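Local coordinates for oxysterol-binding protein homolog 3 (Saccharomyces cerevisiae, PDB 4IC4), which carries lipids in a hydrophobic pocket and transfers them between membranes in phosphoinositide-coupled transport, helping to maintain the distribution of sterols within the cell, at residues E67-L72 with Y296-F301; T29-I34 with T302-E307. All coordinates share one frame; numbering follows the deposited sequence.

Contact 1: residues E67-L72 with Y296-F301; sequences EPISIL and YGFTKF
Pro68 packs against Tyr296 and Phe298 in a buried, mainly apolar contact of the OSBP-related domain, where the bend leading into helix 71-76 meets the loop leading into helix 300-305. The bend is an inverse gamma turn centred on Pro68, closed by Ile69 N bonding to Glu67 O at 2.8 Å. It brings the proline ring over one face of Tyr296: Pro68 CD lies 3.5 Å from the ring centroid and 22° off the normal, a CH-pi contact displaced toward the rim. Glu67 CA makes a second, longer CH-pi contact over the same face, 4.3 Å from the Tyr296 centroid. With an alanine in place of Tyr296, Pro68 CD and Glu67 CA would probably lose the ring they lie over, opening a gap beside the turn. Phe298 meets the same turn obliquely through CZ, 3.9 Å from Pro68 CD and 4.1 Å from Ile69 CG2. Glu67 OE1 sits in the plane of that ring, 3.5 Å from Phe298 CE1, and is salt-bridged to Arg114. The Glu67 backbone bonds to that of Lys118, a PI(4)P-binding residue. Cohesion between the segments therefore rests on C-H groups and aromatic carbon, while the buried carboxylate finds its countercharge outside them.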
ATOM      1  N   GLU A  67     -11.427  -7.186   2.636  1.00  9.79           N
ATOM      2  CA  GLU A  67     -10.931  -7.893   1.463  1.00 10.46           C
ATOM      3  C   GLU A  67      -9.856  -8.762   2.129  1.00  9.68           C
ATOM      4  O   GLU A  67      -9.351  -8.407   3.200  1.00  9.94           O
ATOM      5  CB  GLU A  67     -10.342  -6.936   0.420  1.00 11.23           C
ATOM      6  CG  GLU A  67      -9.338  -5.937   0.945  1.00 11.36           C
ATOM      7  CD  GLU A  67      -8.828  -5.011  -0.142  1.00 13.26           C
ATOM      8  OE1 GLU A  67      -9.460  -4.951  -1.219  1.00 14.91           O
ATOM      9  OE2 GLU A  67      -7.801  -4.338   0.083  1.00 13.75           O
ATOM     10  N   PRO A  68      -9.495  -9.900   1.520  1.00  9.88           N
ATOM     11  CA  PRO A  68      -8.495 -10.798   2.108  1.00  8.98           C
ATOM     12  C   PRO A  68      -7.009 -10.445   2.155  1.00  7.97           C
ATOM     13  O   PRO A  68      -6.168 -11.255   1.774  1.00  8.68           O
ATOM     14  CB  PRO A  68      -8.758 -12.118   1.385  1.00 10.42           C
ATOM     15  CG  PRO A  68      -9.158 -11.666   0.026  1.00 10.62           C
ATOM     16  CD  PRO A  68     -10.072 -10.486   0.296  1.00 10.15           C
ATOM     17  N   ILE A  69      -6.693  -9.245   2.627  1.00  8.81           N
ATOM     18  CA  ILE A  69      -5.299  -8.823   2.808  1.00  7.62           C
ATOM     19  C   ILE A  69      -5.261  -7.839   3.973  1.00  7.47           C
ATOM     20  O   ILE A  69      -6.296  -7.292   4.365  1.00  9.74           O
ATOM     21  CB  ILE A  69      -4.673  -8.119   1.556  1.00  8.00           C
ATOM     22  CG1 ILE A  69      -5.464  -6.864   1.191  1.00  9.83           C
ATOM     23  CG2 ILE A  69      -4.561  -9.098   0.395  1.00  7.68           C
ATOM     24  CD1 ILE A  69      -4.734  -5.984   0.189  1.00  9.61           C
ATOM     25  N   SER A  70      -4.078  -7.634   4.547  1.00  7.16           N
ATOM     26  CA  SER A  70      -3.925  -6.693   5.657  1.00  7.41           C
ATOM     27  C   SER A  70      -3.489  -5.341   5.103  1.00  6.60           C
ATOM     28  O   SER A  70      -3.120  -5.234   3.931  1.00  7.93           O
ATOM     29  CB  SER A  70      -2.870  -7.191   6.649  1.00  8.47           C
ATOM     30  OG  SER A  70      -1.565  -7.043   6.112  1.00  8.64           O
ATOM     31  N   ILE A  71      -3.516  -4.307   5.938  1.00  7.23           N
ATOM     32  CA  ILE A  71      -3.105  -2.987   5.465  1.00  7.40           C
ATOM     33  C   ILE A  71      -1.632  -2.997   5.057  1.00  7.54           C
ATOM     34  O   ILE A  71      -1.231  -2.277   4.145  1.00  7.07           O
ATOM     35  CB  ILE A  71      -3.336  -1.899   6.535  1.00  8.23           C
ATOM     36  CG1 ILE A  71      -4.832  -1.789   6.838  1.00 11.07           C
ATOM     37  CG2 ILE A  71      -2.798  -0.551   6.037  1.00 10.34           C
ATOM     38  CD1 ILE A  71      -5.172  -0.750   7.888  1.00 12.46           C
ATOM     39  N   LEU A  72      -0.820  -3.813   5.726  1.00  5.66           N
ATOM     40  CA  LEU A  72       0.593  -3.893   5.364  1.00  6.10           C
ATOM     41  C   LEU A  72       0.705  -4.394   3.928  1.00  6.88           C
ATOM     42  O   LEU A  72       1.539  -3.917   3.155  1.00  7.67           O
ATOM     43  CB  LEU A  72       1.340  -4.847   6.299  1.00  7.03           C
ATOM     44  CG  LEU A  72       1.438  -4.432   7.770  1.00  8.36           C
ATOM     45  CD1 LEU A  72       2.076  -5.563   8.576  1.00  9.95           C
ATOM     46  CD2 LEU A  72       2.254  -3.156   7.895  1.00 11.20           C
ATOM     47  N   TYR A 296     -13.007  -8.973  -5.673  1.00 10.32           N
ATOM     48  CA  TYR A 296     -12.594  -7.712  -5.058  1.00 10.74           C
ATOM     49  C   TYR A 296     -11.889  -6.722  -5.983  1.00 10.09           C
ATOM     50  O   TYR A 296     -11.349  -5.723  -5.512  1.00 12.08           O
ATOM     51  CB  TYR A 296     -11.667  -8.003  -3.871  1.00 12.91           C
ATOM     52  CG  TYR A 296     -12.236  -8.957  -2.845  1.00 15.21           C
ATOM     53  CD1 TYR A 296     -13.142  -8.512  -1.884  1.00 17.25           C
ATOM     54  CD2 TYR A 296     -11.876 -10.301  -2.843  1.00 17.50           C
ATOM     55  CE1 TYR A 296     -13.678  -9.381  -0.942  1.00 19.35           C
ATOM     56  CE2 TYR A 296     -12.411 -11.188  -1.903  1.00 17.60           C
ATOM     57  CZ  TYR A 296     -13.308 -10.715  -0.958  1.00 17.43           C
ATOM     58  OH  TYR A 296     -13.840 -11.570  -0.021  1.00 22.68           O
ATOM     59  N   GLY A 297     -11.891  -6.987  -7.285  1.00 11.53           N
ATOM     60  CA  GLY A 297     -11.222  -6.084  -8.208  1.00 10.95           C
ATOM     61  C   GLY A 297      -9.708  -6.140  -8.077  1.00 10.36           C
ATOM     62  O   GLY A 297      -9.002  -5.232  -8.510  1.00 10.13           O
ATOM     63  N   PHE A 298      -9.218  -7.223  -7.483  1.00 10.50           N
ATOM     64  CA  PHE A 298      -7.783  -7.438  -7.266  1.00  9.92           C
ATOM     65  C   PHE A 298      -6.945  -7.474  -8.540  1.00 10.02           C
ATOM     66  O   PHE A 298      -7.406  -7.934  -9.587  1.00 11.33           O
ATOM     67  CB  PHE A 298      -7.550  -8.790  -6.580  1.00  9.24           C
ATOM     68  CG  PHE A 298      -7.586  -8.755  -5.075  1.00  9.20           C
ATOM     69  CD1 PHE A 298      -8.191  -7.715  -4.376  1.00  9.83           C
ATOM     70  CD2 PHE A 298      -7.044  -9.820  -4.358  1.00  8.71           C
ATOM     71  CE1 PHE A 298      -8.258  -7.743  -2.980  1.00  9.20           C
ATOM     72  CE2 PHE A 298      -7.108  -9.856  -2.973  1.00  8.59           C
ATOM     73  CZ  PHE A 298      -7.713  -8.818  -2.283  1.00  8.43           C
ATOM     74  N   THR A 299      -5.705  -7.003  -8.438  1.00  9.70           N
ATOM     75  CA  THR A 299      -4.776  -7.102  -9.558  1.00  9.28           C
ATOM     76  C   THR A 299      -4.109  -8.457  -9.325  1.00  9.68           C
ATOM     77  O   THR A 299      -4.293  -9.074  -8.269  1.00  9.33           O
ATOM     78  CB  THR A 299      -3.652  -6.029  -9.532  1.00  7.82           C
ATOM     79  OG1 THR A 299      -2.723  -6.318  -8.476  1.00  9.69           O
ATOM     80  CG2 THR A 299      -4.234  -4.639  -9.338  1.00  9.63           C
ATOM     81  N   LYS A 300      -3.350  -8.939 -10.300  1.00  9.70           N
ATOM     82  CA  LYS A 300      -2.659 -10.201 -10.105  1.00 10.15           C
ATOM     83  C   LYS A 300      -1.679 -10.033  -8.949  1.00 10.45           C
ATOM     84  O   LYS A 300      -1.487 -10.946  -8.154  1.00 10.03           O
ATOM     85  CB  LYS A 300      -1.923 -10.623 -11.378  1.00 12.57           C
ATOM     86  CG  LYS A 300      -2.859 -11.161 -12.438  1.00 15.22           C
ATOM     87  CD  LYS A 300      -2.114 -11.608 -13.681  1.00 18.28           C
ATOM     88  CE  LYS A 300      -3.081 -12.174 -14.709  1.00 21.48           C
ATOM     89  NZ  LYS A 300      -2.375 -12.606 -15.946  1.00 24.29           N
ATOM     90  N   PHE A 301      -1.079  -8.848  -8.849  1.00  8.93           N
ATOM     91  CA  PHE A 301      -0.123  -8.570  -7.779  1.00  9.38           C
ATOM     92  C   PHE A 301      -0.834  -8.666  -6.423  1.00  8.23           C
ATOM     93  O   PHE A 301      -0.306  -9.252  -5.477  1.00  7.83           O
ATOM     94  CB  PHE A 301       0.481  -7.171  -7.962  1.00  8.73           C
ATOM     95  CG  PHE A 301       1.656  -6.883  -7.059  1.00  7.24           C
ATOM     96  CD1 PHE A 301       2.922  -7.384  -7.352  1.00  9.38           C
ATOM     97  CD2 PHE A 301       1.501  -6.091  -5.924  1.00  9.55           C
ATOM     98  CE1 PHE A 301       4.016  -7.098  -6.535  1.00 10.33           C
ATOM     99  CE2 PHE A 301       2.596  -5.799  -5.099  1.00  9.54           C
ATOM    100  CZ  PHE A 301       3.850  -6.302  -5.408  1.00  9.91           C
TER

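Contact 2: residues T29-I34 with T302-E307; sequences TRRNDI and TANLNE
The irregular segment 29-34 passes the later residues of helix 300-305, the backbones coming nearest at Asp33 and Ala303, whose CA atoms are 5.3 Å apart. Here Ala303 CB packs 3.7 Å from Ile34 CG2. Arg31 grips the helix backbone side-on: NE and NH2 both donate to Ala303 O, NE at 2.7 Å, with the oxygen close to the guanidinium plane. With CG set between the backbone N and the carbonyl carbon (chi1 58°) and the chain extended from CG to NE, the arginine and Glu307 run alongside each other in opposite senses, Glu307 CB lying over one guanidinium face. A salt bridge to Glu331 takes up NH1. The Glu307 carboxylate reaches back to the loop backbone, its OE1 accepting from Arg31 N at 2.9 Å on the syn side but tilted 27° out of the carboxylate plane. Asn304 pairs with Asn32 through both ends of its amide: OD1 receives Asn32 N in the carbonyl plane, on a lone pair, at 2.8 Å, while ND2 donates almost straight (171°) to Asn32 OD1 at 2.9 Å, approaching from above that acceptor's carbonyl plane. The two bonds fix the rotation of the Asn304 amide. Water 1 joins Thr29 O to Glu307 OE2, and water 4 links Arg31 NH2 to Thr302 O and Asn306 N. The contact is thus mainly polar and works in both directions: two nitrogens of Arg31 satisfy the Ala303 carbonyl, while Glu307 and Asn304 take up the successive loop amides of Arg31 and Asn32.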
ATOM      1  N   THR A  29       6.499 -19.932  -9.232  1.00 18.91           N
ATOM      2  CA  THR A  29       5.184 -19.912  -9.854  1.00 17.60           C
ATOM      3  C   THR A  29       4.224 -19.309  -8.837  1.00 16.19           C
ATOM      4  O   THR A  29       4.160 -19.767  -7.697  1.00 18.19           O
ATOM      5  CB  THR A  29       4.704 -21.335 -10.192  1.00 19.10           C
ATOM      6  OG1 THR A  29       5.650 -21.961 -11.069  1.00 19.03           O
ATOM      7  CG2 THR A  29       3.343 -21.295 -10.868  1.00 18.97           C
ATOM      8  N   ARG A  30       3.492 -18.277  -9.242  1.00 15.60           N
ATOM      9  CA  ARG A  30       2.540 -17.638  -8.343  1.00 12.87           C
ATOM     10  C   ARG A  30       1.114 -17.935  -8.799  1.00 13.60           C
ATOM     11  O   ARG A  30       0.867 -18.208  -9.980  1.00 14.48           O
ATOM     12  CB  ARG A  30       2.806 -16.132  -8.280  1.00 12.65           C
ATOM     13  CG  ARG A  30       4.184 -15.812  -7.702  1.00 12.20           C
ATOM     14  CD  ARG A  30       4.474 -14.317  -7.660  1.00 12.43           C
ATOM     15  NE  ARG A  30       5.847 -14.066  -7.236  1.00 12.96           N
ATOM     16  CZ  ARG A  30       6.284 -14.187  -5.988  1.00 13.12           C
ATOM     17  NH1 ARG A  30       5.453 -14.550  -5.016  1.00 14.01           N
ATOM     18  NH2 ARG A  30       7.565 -13.973  -5.717  1.00 15.44           N
ATOM     19  N   ARG A  31       0.174 -17.891  -7.862  1.00 11.80           N
ATOM     20  CA  ARG A  31      -1.212 -18.206  -8.185  1.00 12.16           C
ATOM     21  C   ARG A  31      -1.888 -17.232  -9.143  1.00 12.69           C
ATOM     22  O   ARG A  31      -2.704 -17.648  -9.963  1.00 13.22           O
ATOM     23  CB  ARG A  31      -2.039 -18.361  -6.898  1.00 12.42           C
ATOM     24  CG  ARG A  31      -2.065 -17.149  -5.975  1.00 11.59           C
ATOM     25  CD  ARG A  31      -2.696 -17.513  -4.638  1.00 12.43           C
ATOM     26  NE  ARG A  31      -2.914 -16.333  -3.809  1.00 10.20           N
ATOM     27  CZ  ARG A  31      -3.478 -16.352  -2.606  1.00 10.75           C
ATOM     28  NH1 ARG A  31      -3.879 -17.499  -2.074  1.00 13.29           N
ATOM     29  NH2 ARG A  31      -3.673 -15.219  -1.949  1.00 10.41           N
ATOM     30  N   ASN A  32      -1.546 -15.950  -9.049  1.00 12.25           N
ATOM     31  CA  ASN A  32      -2.119 -14.931  -9.929  1.00 13.18           C
ATOM     32  C   ASN A  32      -3.642 -14.978  -9.934  1.00 13.26           C
ATOM     33  O   ASN A  32      -4.280 -14.627 -10.930  1.00 14.63           O
ATOM     34  CB  ASN A  32      -1.609 -15.125 -11.361  1.00 15.51           C
ATOM     35  CG  ASN A  32      -0.104 -14.999 -11.464  1.00 18.13           C
ATOM     36  OD1 ASN A  32       0.476 -14.010 -11.024  1.00 21.60           O
ATOM     37  ND2 ASN A  32       0.537 -16.004 -12.052  1.00 23.99           N
ATOM     38  N   ASP A  33      -4.221 -15.401  -8.817  1.00 12.89           N
ATOM     39  CA  ASP A  33      -5.667 -15.524  -8.723  1.00 12.06           C
ATOM     40  C   ASP A  33      -6.052 -15.814  -7.279  1.00 12.00           C
ATOM     41  O   ASP A  33      -5.206 -16.196  -6.462  1.00 13.31           O
ATOM     42  CB  ASP A  33      -6.124 -16.664  -9.647  1.00 14.89           C
ATOM     43  CG  ASP A  33      -7.633 -16.772  -9.758  1.00 15.14           C
ATOM     44  OD1 ASP A  33      -8.310 -15.730  -9.844  1.00 16.13           O
ATOM     45  OD2 ASP A  33      -8.142 -17.913  -9.776  1.00 22.12           O
ATOM     46  N   ILE A  34      -7.327 -15.610  -6.966  1.00 12.09           N
ATOM     47  CA  ILE A  34      -7.855 -15.874  -5.631  1.00 13.96           C
ATOM     48  C   ILE A  34      -9.271 -16.398  -5.764  1.00 13.51           C
ATOM     49  O   ILE A  34      -9.918 -16.217  -6.801  1.00 12.98           O
ATOM     50  CB  ILE A  34      -7.940 -14.606  -4.747  1.00 16.52           C
ATOM     51  CG1 ILE A  34      -8.710 -13.503  -5.485  1.00 17.33           C
ATOM     52  CG2 ILE A  34      -6.555 -14.174  -4.315  1.00 19.70           C
ATOM     53  CD1 ILE A  34      -9.213 -12.404  -4.573  1.00 19.29           C
ATOM     54  N   THR A 302      -2.035  -8.101  -6.331  1.00  8.21           N
ATOM     55  CA  THR A 302      -2.786  -8.155  -5.078  1.00  8.36           C
ATOM     56  C   THR A 302      -3.064  -9.605  -4.696  1.00  8.27           C
ATOM     57  O   THR A 302      -2.907 -10.000  -3.542  1.00  8.63           O
ATOM     58  CB  THR A 302      -4.154  -7.456  -5.189  1.00  8.53           C
ATOM     59  OG1 THR A 302      -4.016  -6.229  -5.913  1.00  8.89           O
ATOM     60  CG2 THR A 302      -4.709  -7.164  -3.794  1.00  8.25           C
ATOM     61  N   ALA A 303      -3.493 -10.392  -5.679  1.00  8.62           N
ATOM     62  CA  ALA A 303      -3.817 -11.793  -5.458  1.00  7.75           C
ATOM     63  C   ALA A 303      -2.627 -12.617  -4.990  1.00  9.26           C
ATOM     64  O   ALA A 303      -2.796 -13.660  -4.355  1.00  9.61           O
ATOM     65  CB  ALA A 303      -4.401 -12.392  -6.734  1.00  9.18           C
ATOM     66  N   ASN A 304      -1.424 -12.144  -5.300  1.00  8.44           N
ATOM     67  CA  ASN A 304      -0.209 -12.850  -4.923  1.00  8.31           C
ATOM     68  C   ASN A 304       0.361 -12.465  -3.567  1.00  8.49           C
ATOM     69  O   ASN A 304       1.227 -13.159  -3.039  1.00  8.70           O
ATOM     70  CB  ASN A 304       0.858 -12.651  -6.003  1.00  8.68           C
ATOM     71  CG  ASN A 304       0.541 -13.416  -7.269  1.00 10.06           C
ATOM     72  OD1 ASN A 304      -0.099 -14.466  -7.215  1.00 11.31           O
ATOM     73  ND2 ASN A 304       1.000 -12.911  -8.409  1.00 10.75           N
ATOM     74  N   LEU A 305      -0.138 -11.372  -3.000  1.00  7.57           N
ATOM     75  CA  LEU A 305       0.347 -10.886  -1.711  1.00  7.64           C
ATOM     76  C   LEU A 305       0.240 -11.881  -0.561  1.00  8.42           C
ATOM     77  O   LEU A 305       1.180 -12.043   0.223  1.00  8.85           O
ATOM     78  CB  LEU A 305      -0.408  -9.607  -1.325  1.00  8.28           C
ATOM     79  CG  LEU A 305      -0.120  -8.340  -2.135  1.00  9.40           C
ATOM     80  CD1 LEU A 305      -1.185  -7.302  -1.824  1.00 11.88           C
ATOM     81  CD2 LEU A 305       1.276  -7.814  -1.813  1.00 11.03           C
ATOM     82  N   ASN A 306      -0.903 -12.550  -0.461  1.00  8.73           N
ATOM     83  CA  ASN A 306      -1.133 -13.477   0.640  1.00  8.73           C
ATOM     84  C   ASN A 306      -0.791 -14.928   0.352  1.00  9.44           C
ATOM     85  O   ASN A 306      -1.189 -15.816   1.110  1.00 11.37           O
ATOM     86  CB  ASN A 306      -2.592 -13.385   1.102  1.00  8.61           C
ATOM     87  CG  ASN A 306      -2.769 -13.751   2.566  1.00 10.40           C
ATOM     88  OD1 ASN A 306      -3.753 -14.392   2.948  1.00 13.11           O
ATOM     89  ND2 ASN A 306      -1.823 -13.330   3.397  1.00  7.26           N
ATOM     90  N   GLU A 307      -0.051 -15.181  -0.721  1.00  8.59           N
ATOM     91  CA  GLU A 307       0.325 -16.554  -1.041  1.00  9.87           C
ATOM     92  C   GLU A 307       1.648 -16.956  -0.403  1.00 10.29           C
ATOM     93  O   GLU A 307       2.592 -16.165  -0.336  1.00 10.59           O
ATOM     94  CB  GLU A 307       0.435 -16.755  -2.558  1.00 10.82           C
ATOM     95  CG  GLU A 307       0.894 -18.170  -2.933  1.00 10.76           C
ATOM     96  CD  GLU A 307       0.997 -18.410  -4.431  1.00 12.75           C
ATOM     97  OE1 GLU A 307       1.321 -17.469  -5.180  1.00 12.95           O
ATOM     98  OE2 GLU A 307       0.768 -19.562  -4.856  1.00 14.16           O
TER
HETATM   99  O   HOH W   1       1.520 -20.826  -7.099  1.00 16.44           O
HETATM  100  O   HOH W   2       2.630 -15.092  -4.816  1.00 12.41           O
HETATM  101  O   HOH W   3       4.616 -15.208  -2.002  1.00 17.23           O
HETATM  102  O   HOH W   4      -3.379 -12.133  -1.783  1.00 10.67           O

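Overall arrangement
From the N terminus, the chain first passes through 29-34, which contact 2 joins to 302-307, closing a loop with 267 residues between its segments. Contact 1, between 67-72 and 296-301, is nested inside that loop and encloses 223 residues, including the long run of antiparallel strands from 127 to 284. Because 296-301 leads directly into 302-307, the two lie side by side: contact 1 holds the loop just before helix 300-305, and contact 2 holds the helix and the residues after it. Their centres are 9 Å apart, and Ile34 CD1 joins them by touching Phe298 CD2 at 3.4 Å. Together they tie the leading loop and the approach to helix 71-76 to one short helix following the strands.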